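Local coordinates for arginase (RocF) (Helicobacter pylori, PDB 4G3H), which probably hydrolyses L-arginine to L-ornithine and urea, at a site that holds two manganese ions, at residues A[14-18]-A[49-53]; A[59-63]-A[158-162]; A[182-186]-A[202-206]. One frame throughout, in Å; residues are numbered along the deposited sequence.

Interaction 1. Residues A[14-18]-A[49-53]; sequences KRGTD and LYKEF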
loop_
_atom_site.group_PDB
_atom_site.type_symbol
_atom_site.label_atom_id
_atom_site.label_comp_id
_atom_site.label_asym_id
_atom_site.label_seq_id
_atom_site.Cartn_x
_atom_site.Cartn_y
_atom_site.Cartn_z
ATOM N N LYS A 14 20.706 4.828 -2.048
ATOM C CA LYS A 14 20.714 5.683 -0.862
ATOM C C LYS A 14 19.422 5.472 -0.083
ATOM O O LYS A 14 19.272 5.973 1.029
ATOM C CB LYS A 14 20.796 7.165 -1.255
ATOM C CG LYS A 14 22.090 7.618 -1.916
ATOM C CD LYS A 14 23.254 7.636 -0.938
ATOM C CE LYS A 14 24.470 8.336 -1.545
ATOM N NZ LYS A 14 25.693 8.214 -0.695
ATOM N N ARG A 15 18.488 4.731 -0.670
ATOM C CA ARG A 15 17.190 4.503 -0.035
ATOM C C ARG A 15 17.048 3.162 0.680
ATOM O O ARG A 15 17.071 2.103 0.048
ATOM C CB ARG A 15 16.087 4.654 -1.084
ATOM C CG ARG A 15 16.226 5.922 -1.925
ATOM C CD ARG A 15 15.129 6.035 -2.972
ATOM N NE ARG A 15 13.889 6.562 -2.414
ATOM C CZ ARG A 15 13.643 7.855 -2.239
ATOM N NH1 ARG A 15 14.550 8.756 -2.587
ATOM N NH2 ARG A 15 12.494 8.247 -1.709
ATOM N N GLY A 16 16.890 3.221 2.002
ATOM C CA GLY A 16 16.744 2.014 2.804
ATOM C C GLY A 16 15.581 1.110 2.415
ATOM O O GLY A 16 15.654 -0.108 2.583
ATOM N N THR A 17 14.502 1.693 1.905
ATOM C CA THR A 17 13.348 0.902 1.501
ATOM C C THR A 17 13.609 0.186 0.179
ATOM O O THR A 17 13.147 -0.928 -0.011
ATOM C CB THR A 17 12.082 1.768 1.350
ATOM O OG1 THR A 17 12.364 2.874 0.489
ATOM C CG2 THR A 17 11.608 2.274 2.711
ATOM N N ASP A 18 14.342 0.831 -0.731
ATOM C CA ASP A 18 14.667 0.233 -2.026
ATOM C C ASP A 18 15.544 -0.993 -1.806
ATOM O O ASP A 18 15.447 -1.983 -2.534
ATOM C CB ASP A 18 15.393 1.249 -2.923
ATOM C CG ASP A 18 14.434 2.182 -3.649
ATOM O OD1 ASP A 18 13.269 2.288 -3.224
ATOM O OD2 ASP A 18 14.838 2.824 -4.641
ATOM N N LEU A 49 10.344 1.588 -12.133
ATOM C CA LEU A 49 11.024 2.767 -11.621
ATOM C C LEU A 49 10.042 3.846 -11.185
ATOM O O LEU A 49 8.973 4.015 -11.777
ATOM C CB LEU A 49 11.971 3.335 -12.681
ATOM C CG LEU A 49 13.031 2.370 -13.225
ATOM C CD1 LEU A 49 13.937 3.115 -14.190
ATOM C CD2 LEU A 49 13.846 1.773 -12.075
ATOM N N TYR A 50 10.409 4.576 -10.139
ATOM C CA TYR A 50 9.557 5.640 -9.636
ATOM C C TYR A 50 10.371 6.883 -9.320
ATOM O O TYR A 50 11.598 6.838 -9.236
ATOM C CB TYR A 50 8.794 5.171 -8.387
ATOM C CG TYR A 50 9.639 4.987 -7.138
ATOM C CD1 TYR A 50 9.877 6.056 -6.271
ATOM C CD2 TYR A 50 10.193 3.745 -6.819
ATOM C CE1 TYR A 50 10.647 5.895 -5.109
ATOM C CE2 TYR A 50 10.971 3.570 -5.657
ATOM C CZ TYR A 50 11.187 4.651 -4.810
ATOM O OH TYR A 50 11.922 4.498 -3.652
ATOM N N LYS A 51 9.667 7.995 -9.153
ATOM C CA LYS A 51 10.282 9.271 -8.843
ATOM C C LYS A 51 9.670 9.743 -7.531
ATOM O O LYS A 51 8.453 9.713 -7.364
ATOM C CB LYS A 51 9.978 10.278 -9.949
ATOM C CG LYS A 51 10.841 11.517 -9.913
ATOM C CD LYS A 51 10.474 12.456 -11.041
ATOM C CE LYS A 51 11.629 13.370 -11.373
ATOM N NZ LYS A 51 12.790 12.578 -11.859
ATOM N N GLU A 52 10.511 10.167 -6.598
ATOM C CA GLU A 52 10.023 10.634 -5.305
ATOM C C GLU A 52 9.309 11.978 -5.437
ATOM O O GLU A 52 9.770 12.870 -6.144
ATOM C CB GLU A 52 11.185 10.781 -4.328
ATOM C CG GLU A 52 10.766 11.320 -2.973
ATOM C CD GLU A 52 11.945 11.657 -2.082
ATOM O OE1 GLU A 52 11.711 12.051 -0.920
ATOM O OE2 GLU A 52 13.100 11.534 -2.540
ATOM N N PHE A 53 8.181 12.119 -4.753
ATOM C CA PHE A 53 7.425 13.366 -4.795
ATOM C C PHE A 53 7.927 14.292 -3.688
ATOM O O PHE A 53 7.807 13.974 -2.504
ATOM C CB PHE A 53 5.930 13.083 -4.615
ATOM C CG PHE A 53 5.059 14.301 -4.741
ATOM C CD1 PHE A 53 5.368 15.308 -5.655
ATOM C CD2 PHE A 53 3.908 14.426 -3.972
ATOM C CE1 PHE A 53 4.541 16.422 -5.800
ATOM C CE2 PHE A 53 3.072 15.536 -4.110
ATOM C CZ PHE A 53 3.389 16.536 -5.026
#
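A beta-alpha-beta crossover of the arginase fold is pinned here where Arg15, the N-cap residue of helix 16-30, and Asp18 in its first turn meet Tyr50 at the end of strand 44-50 and Glu52 just past it. The phenol is the central group. Tyr50 OH donates to Asp18 OD1 at 2.6 Å, reaching it on the syn side of the carboxylate. OD1 lies at the edge of the tyrosine ring, near its plane, while the carboxylate itself is turned almost perpendicular to that ring (84°). From another direction Arg15 NE approaches Tyr50 OH at 3.1 Å, but the N-H...O angle of 125° makes this a weak bond. The hydroxyl thus gives its proton to the carboxylate and receives, loosely, from the guanidinium. Tyr50 owes this reach to a chi1 of 71°, which sets CG between the backbone N and the carbonyl carbon and carries the ring over to the helix start.

Farther out, Arg15 NH1 forms a salt bridge with Glu52 OE2 at 3.1 Å. OE2 lies near the guanidinium plane, but NH1 meets it from above the carboxylate plane, so this is not a two-pronged, coplanar pairing. Arg15 NH2 turns to a second carboxylate, that of Glu90, and the two acids together would be expected to stabilise the positive charge. Asp18 is fixed as well: OD1 also bonds to Ser89 OG, and OD2 takes the backbone N of Ala8.

Strand 44-50 is the outermost strand on its side of the parallel sheet. Tyr50 bonds through its backbone to Glu7 and Glu9, and its ring rests on Leu6 and Ala8 of the adjoining strand 2-8.

Interaction 2. Residues A[59-63]-A[158-162]; sequences FEDYY and AWQKL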
loop_
_atom_site.group_PDB
_atom_site.type_symbol
_atom_site.label_atom_id
_atom_site.label_comp_id
_atom_site.label_asym_id
_atom_site.label_seq_id
_atom_site.Cartn_x
_atom_site.Cartn_y
_atom_site.Cartn_z
ATOM N N PHE A 59 7.257 19.286 -8.203
ATOM C CA PHE A 59 5.877 18.982 -8.562
ATOM C C PHE A 59 5.678 18.604 -10.027
ATOM O O PHE A 59 5.083 17.569 -10.324
ATOM C CB PHE A 59 4.961 20.163 -8.209
ATOM C CG PHE A 59 3.486 19.845 -8.305
ATOM C CD1 PHE A 59 2.862 19.707 -9.543
ATOM C CD2 PHE A 59 2.727 19.667 -7.154
ATOM C CE1 PHE A 59 1.501 19.398 -9.630
ATOM C CE2 PHE A 59 1.369 19.360 -7.227
ATOM C CZ PHE A 59 0.754 19.223 -8.468
ATOM N N GLU A 60 6.171 19.435 -10.938
ATOM C CA GLU A 60 6.001 19.175 -12.363
ATOM C C GLU A 60 6.704 17.897 -12.820
ATOM O O GLU A 60 6.128 17.099 -13.562
ATOM C CB GLU A 60 6.501 20.366 -13.185
ATOM C CG GLU A 60 6.049 20.343 -14.640
ATOM C CD GLU A 60 4.544 20.505 -14.793
ATOM O OE1 GLU A 60 3.787 19.707 -14.202
ATOM O OE2 GLU A 60 4.114 21.431 -15.511
ATOM N N ASP A 61 7.943 17.703 -12.379
ATOM C CA ASP A 61 8.698 16.513 -12.757
ATOM C C ASP A 61 7.964 15.261 -12.292
ATOM O O ASP A 61 7.830 14.292 -13.040
ATOM C CB ASP A 61 10.097 16.541 -12.138
ATOM C CG ASP A 61 10.921 17.718 -12.613
ATOM O OD1 ASP A 61 11.058 17.897 -13.843
ATOM O OD2 ASP A 61 11.437 18.464 -11.754
ATOM N N TYR A 62 7.487 15.297 -11.051
ATOM C CA TYR A 62 6.766 14.173 -10.475
ATOM C C TYR A 62 5.503 13.920 -11.282
ATOM O O TYR A 62 5.176 12.779 -11.608
ATOM C CB TYR A 62 6.391 14.474 -9.024
ATOM C CG TYR A 62 5.584 13.377 -8.368
ATOM C CD1 TYR A 62 6.195 12.205 -7.917
ATOM C CD2 TYR A 62 4.205 13.511 -8.201
ATOM C CE1 TYR A 62 5.448 11.190 -7.310
ATOM C CE2 TYR A 62 3.452 12.509 -7.603
ATOM C CZ TYR A 62 4.076 11.355 -7.159
ATOM O OH TYR A 62 3.319 10.380 -6.555
ATOM N N TYR A 63 4.795 14.994 -11.602
ATOM C CA TYR A 63 3.567 14.878 -12.374
ATOM C C TYR A 63 3.827 14.168 -13.695
ATOM O O TYR A 63 3.172 13.182 -14.020
ATOM C CB TYR A 63 2.984 16.261 -12.660
ATOM C CG TYR A 63 1.790 16.215 -13.583
ATOM C CD1 TYR A 63 0.540 15.823 -13.117
ATOM C CD2 TYR A 63 1.921 16.531 -14.934
ATOM C CE1 TYR A 63 -0.553 15.745 -13.971
ATOM C CE2 TYR A 63 0.835 16.455 -15.799
ATOM C CZ TYR A 63 -0.399 16.060 -15.311
ATOM O OH TYR A 63 -1.476 15.981 -16.161
ATOM N N ALA A 158 -3.098 22.786 -10.135
ATOM C CA ALA A 158 -2.021 21.826 -10.303
ATOM C C ALA A 158 -2.363 20.537 -9.553
ATOM O O ALA A 158 -2.230 19.441 -10.096
ATOM C CB ALA A 158 -0.715 22.412 -9.779
ATOM N N TRP A 159 -2.805 20.674 -8.307
ATOM C CA TRP A 159 -3.173 19.511 -7.508
ATOM C C TRP A 159 -4.334 18.730 -8.112
ATOM O O TRP A 159 -4.337 17.498 -8.094
ATOM C CB TRP A 159 -3.524 19.926 -6.081
ATOM C CG TRP A 159 -2.317 20.099 -5.235
ATOM C CD1 TRP A 159 -1.701 21.272 -4.906
ATOM C CD2 TRP A 159 -1.537 19.056 -4.643
ATOM N NE1 TRP A 159 -0.584 21.023 -4.144
ATOM C CE2 TRP A 159 -0.459 19.669 -3.966
ATOM C CE3 TRP A 159 -1.645 17.657 -4.616
ATOM C CZ2 TRP A 159 0.507 18.935 -3.270
ATOM C CZ3 TRP A 159 -0.685 16.924 -3.923
ATOM C CH2 TRP A 159 0.378 17.567 -3.260
ATOM N N GLN A 160 -5.322 19.447 -8.639
ATOM C CA GLN A 160 -6.471 18.797 -9.247
ATOM C C GLN A 160 -5.968 18.022 -10.453
ATOM O O GLN A 160 -6.465 16.944 -10.760
ATOM C CB GLN A 160 -7.513 19.837 -9.677
ATOM C CG GLN A 160 -8.798 19.241 -10.249
ATOM C CD GLN A 160 -8.652 18.756 -11.686
ATOM O OE1 GLN A 160 -9.513 18.039 -12.199
ATOM N NE2 GLN A 160 -7.571 19.157 -12.345
ATOM N N LYS A 161 -4.971 18.582 -11.130
ATOM C CA LYS A 161 -4.384 17.951 -12.303
ATOM C C LYS A 161 -3.729 16.634 -11.874
ATOM O O LYS A 161 -3.939 15.589 -12.490
ATOM C CB LYS A 161 -3.329 18.880 -12.916
ATOM C CG LYS A 161 -2.724 18.391 -14.226
ATOM C CD LYS A 161 -1.313 18.952 -14.448
ATOM C CE LYS A 161 -1.276 20.470 -14.531
ATOM N NZ LYS A 161 0.124 20.976 -14.665
ATOM N N LEU A 162 -2.944 16.704 -10.804
ATOM C CA LEU A 162 -2.232 15.553 -10.268
ATOM C C LEU A 162 -3.147 14.456 -9.708
ATOM O O LEU A 162 -3.057 13.298 -10.123
ATOM C CB LEU A 162 -1.256 16.029 -9.190
ATOM C CG LEU A 162 -0.465 14.977 -8.414
ATOM C CD1 LEU A 162 0.367 14.145 -9.372
ATOM C CD2 LEU A 162 0.427 15.670 -7.390
HETATM O O HOH W 1 -4.488 15.110 -15.128
#
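Lys161 O accepts a hydrogen bond of 2.7 Å from a water molecule, which in turn lies 3.3 Å from Tyr63 OH in a weak bond, so the two helices are bridged near the phenol. The stronger polar partner of that hydroxyl is Lys67 NZ, farther along helix 59-78. Lys161 NZ stands over one face of the Tyr63 ring, 4.9 Å from the ring centroid and close to the ring normal, a cation-pi arrangement; the exact placement of the lysine methylenes on the ring is doubtful. The same NZ faces Glu60 OE1 at 3.9 Å, a long salt bridge, to which the glutamate comes by a bend at chi2. Glu60 OE1 has no hydrogen-bonding partner in the model, so the long approach to Lys161 NZ may ease its charge only partly.

The rest of the contact is mainly aromatic and aliphatic. Phe59 has CG anti to its backbone nitrogen (chi1 -169°), and the ring extends between Ala158, Trp159 and Leu162. Its CE2 edge sits over the indole face of Trp159 in an edge-to-face pair, with the planes 80° apart and 5.2 Å between the phenyl and five-membered-ring centroids. Phe59 CZ comes within 3.4 Å of Ala158 O, which lies at the ring edge. The two methyls of Leu162 divide the work: CD2 packs obliquely against Phe59 CZ at 3.7 Å, whereas CD1 meets the edge of Tyr62.

The axes of the two segments run nearly parallel, 19° apart, with a closest approach of 11.1 Å; the long side chains fill the interval. Helix 136-140 adds Met139 against Trp159 and Leu162, while Phe95 of helix 94-104 touches both Tyr62 and Leu162.

Interaction 3. Residues A[182-186]-A[202-206]; sequences FGVRS and LFSVD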
loop_
_atom_site.group_PDB
_atom_site.type_symbol
_atom_site.label_atom_id
_atom_site.label_comp_id
_atom_site.label_asym_id
_atom_site.label_seq_id
_atom_site.Cartn_x
_atom_site.Cartn_y
_atom_site.Cartn_z
ATOM N N PHE A 182 -6.801 -0.025 9.267
ATOM C CA PHE A 182 -6.520 -1.036 10.282
ATOM C C PHE A 182 -5.250 -0.664 11.036
ATOM O O PHE A 182 -4.191 -0.509 10.427
ATOM C CB PHE A 182 -6.324 -2.411 9.631
ATOM C CG PHE A 182 -7.555 -2.950 8.950
ATOM C CD1 PHE A 182 -8.494 -3.692 9.666
ATOM C CD2 PHE A 182 -7.776 -2.716 7.593
ATOM C CE1 PHE A 182 -9.635 -4.196 9.039
ATOM C CE2 PHE A 182 -8.914 -3.215 6.958
ATOM C CZ PHE A 182 -9.845 -3.957 7.684
ATOM N N GLY A 183 -5.363 -0.513 12.354
ATOM C CA GLY A 183 -4.210 -0.189 13.182
ATOM C C GLY A 183 -3.714 1.248 13.196
ATOM O O GLY A 183 -2.668 1.536 13.785
ATOM N N VAL A 184 -4.448 2.158 12.564
ATOM C CA VAL A 184 -4.041 3.564 12.524
ATOM C C VAL A 184 -3.958 4.141 13.937
ATOM O O VAL A 184 -4.909 4.051 14.711
ATOM C CB VAL A 184 -5.027 4.401 11.681
ATOM C CG1 VAL A 184 -4.652 5.873 11.738
ATOM C CG2 VAL A 184 -5.018 3.909 10.241
ATOM N N ARG A 185 -2.821 4.745 14.269
ATOM C CA ARG A 185 -2.638 5.289 15.606
ATOM C C ARG A 185 -1.760 6.530 15.683
ATOM O O ARG A 185 -1.544 7.065 16.766
ATOM C CB ARG A 185 -2.053 4.205 16.510
ATOM C CG ARG A 185 -0.835 3.509 15.912
ATOM C CD ARG A 185 -0.325 2.438 16.842
ATOM N NE ARG A 185 0.951 1.864 16.424
ATOM C CZ ARG A 185 1.113 0.991 15.433
ATOM N NH1 ARG A 185 2.328 0.538 15.158
ATOM N NH2 ARG A 185 0.074 0.566 14.720
ATOM N N SER A 186 -1.247 6.983 14.547
ATOM C CA SER A 186 -0.392 8.161 14.528
ATOM C C SER A 186 -0.874 9.070 13.412
ATOM O O SER A 186 -0.624 8.807 12.238
ATOM C CB SER A 186 1.063 7.745 14.294
ATOM O OG SER A 186 1.930 8.862 14.315
ATOM N N LEU A 202 -12.436 3.054 10.739
ATOM C CA LEU A 202 -11.086 2.870 11.270
ATOM C C LEU A 202 -11.078 1.908 12.462
ATOM O O LEU A 202 -11.672 2.187 13.510
ATOM C CB LEU A 202 -10.502 4.234 11.689
ATOM C CG LEU A 202 -9.039 4.297 12.147
ATOM C CD1 LEU A 202 -8.573 5.737 12.168
ATOM C CD2 LEU A 202 -8.887 3.667 13.523
ATOM N N PHE A 203 -10.400 0.776 12.300
ATOM C CA PHE A 203 -10.325 -0.218 13.362
ATOM C C PHE A 203 -8.965 -0.136 14.036
ATOM O O PHE A 203 -7.944 -0.468 13.437
ATOM C CB PHE A 203 -10.571 -1.612 12.786
ATOM C CG PHE A 203 -11.932 -1.769 12.159
ATOM C CD1 PHE A 203 -13.082 -1.760 12.947
ATOM C CD2 PHE A 203 -12.066 -1.905 10.776
ATOM C CE1 PHE A 203 -14.347 -1.883 12.366
ATOM C CE2 PHE A 203 -13.326 -2.027 10.183
ATOM C CZ PHE A 203 -14.467 -2.017 10.977
ATOM N N SER A 204 -8.962 0.316 15.287
ATOM C CA SER A 204 -7.724 0.477 16.044
ATOM C C SER A 204 -7.082 -0.834 16.447
ATOM O O SER A 204 -7.693 -1.894 16.356
ATOM C CB SER A 204 -7.984 1.294 17.310
ATOM O OG SER A 204 -8.777 0.558 18.228
ATOM N N VAL A 205 -5.841 -0.736 16.910
ATOM C CA VAL A 205 -5.086 -1.881 17.376
ATOM C C VAL A 205 -5.871 -2.640 18.442
ATOM O O VAL A 205 -5.887 -3.869 18.450
ATOM C CB VAL A 205 -3.733 -1.440 17.990
ATOM C CG1 VAL A 205 -3.067 -2.622 18.684
ATOM C CG2 VAL A 205 -2.819 -0.874 16.896
ATOM N N ASP A 206 -6.518 -1.901 19.343
ATOM C CA ASP A 206 -7.289 -2.512 20.421
ATOM C C ASP A 206 -8.534 -3.250 19.935
ATOM O O ASP A 206 -8.834 -4.341 20.420
ATOM C CB ASP A 206 -7.688 -1.455 21.456
ATOM C CG ASP A 206 -6.488 -0.850 22.169
ATOM O OD1 ASP A 206 -5.656 -1.615 22.702
ATOM O OD2 ASP A 206 -6.373 0.393 22.204
HETATM O O HOH W 2 -4.796 2.132 16.671
#
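Phe182 and Phe203 share the chi1 setting, CG anti to the carbonyl carbon and beside the backbone N, with similar chi2, and leave the same face of the sheet side by side. Their planes are 33° apart and the centroids 5.8 Å, a tilted pair whose nearest atoms are Phe182 CE1 and Phe203 CD2 at 3.8 Å. Both rings rest on Val215 and Thr219 of helix 212-223. In the backbone beside them, Gly183 N donates to Phe203 O at 2.8 Å, almost straight (168°), and closes the parallel bridge.

Val184 and Leu202 cross at about a right angle, Leu202 CD1 meeting Val184 CB at 3.8 Å. Arg185 starts with CG wedged between the backbone N and the carbonyl carbon (chi1 50°). This setting directs the extended chain so that NH2 reaches Gly183 O, donating at 3.1 Å from somewhat out of the carbonyl plane; NH1 bonds to Glu250 O. Val205 CG2 lies 3.9 Å from Arg185 NH2. One water joins the segments, donating to Val184 O at 2.7 Å and accepting from Val205 N.

Strand 179-182, helix 189-198 and strand 202-203 form a beta-alpha-beta unit at the sheet edge. As in other arginases, the loop leaving the strand's C-terminal end borders the manganese site: the Val184 side chain lies about 5 Å from that of Asp116, a ligand of both metals.

Interactions 1 and 2 are neighbours, with centres 18 Å apart and direct packing between them: Phe53 CD1 meets Tyr62 CD2 at 3.3 Å, and Phe53 CE2 meets Trp159 CH2 at 3.5 Å. Strand 44-50 is followed, after a short loop, by helix 59-78, so the chain passes from one contact to the other. Interaction 3 is separate, its nearest atoms about 16 Å from interaction 1 and 18 Å from interaction 2. Interactions 1 and 3 involve the two outermost strands, 44-50 and 202-203, of the same parallel sheet. Side chains approach a manganese ion to about 8 Å (Arg185), 10 Å (Thr17) and 13 Å (Tyr62), so among the three interaction 3 comes closest.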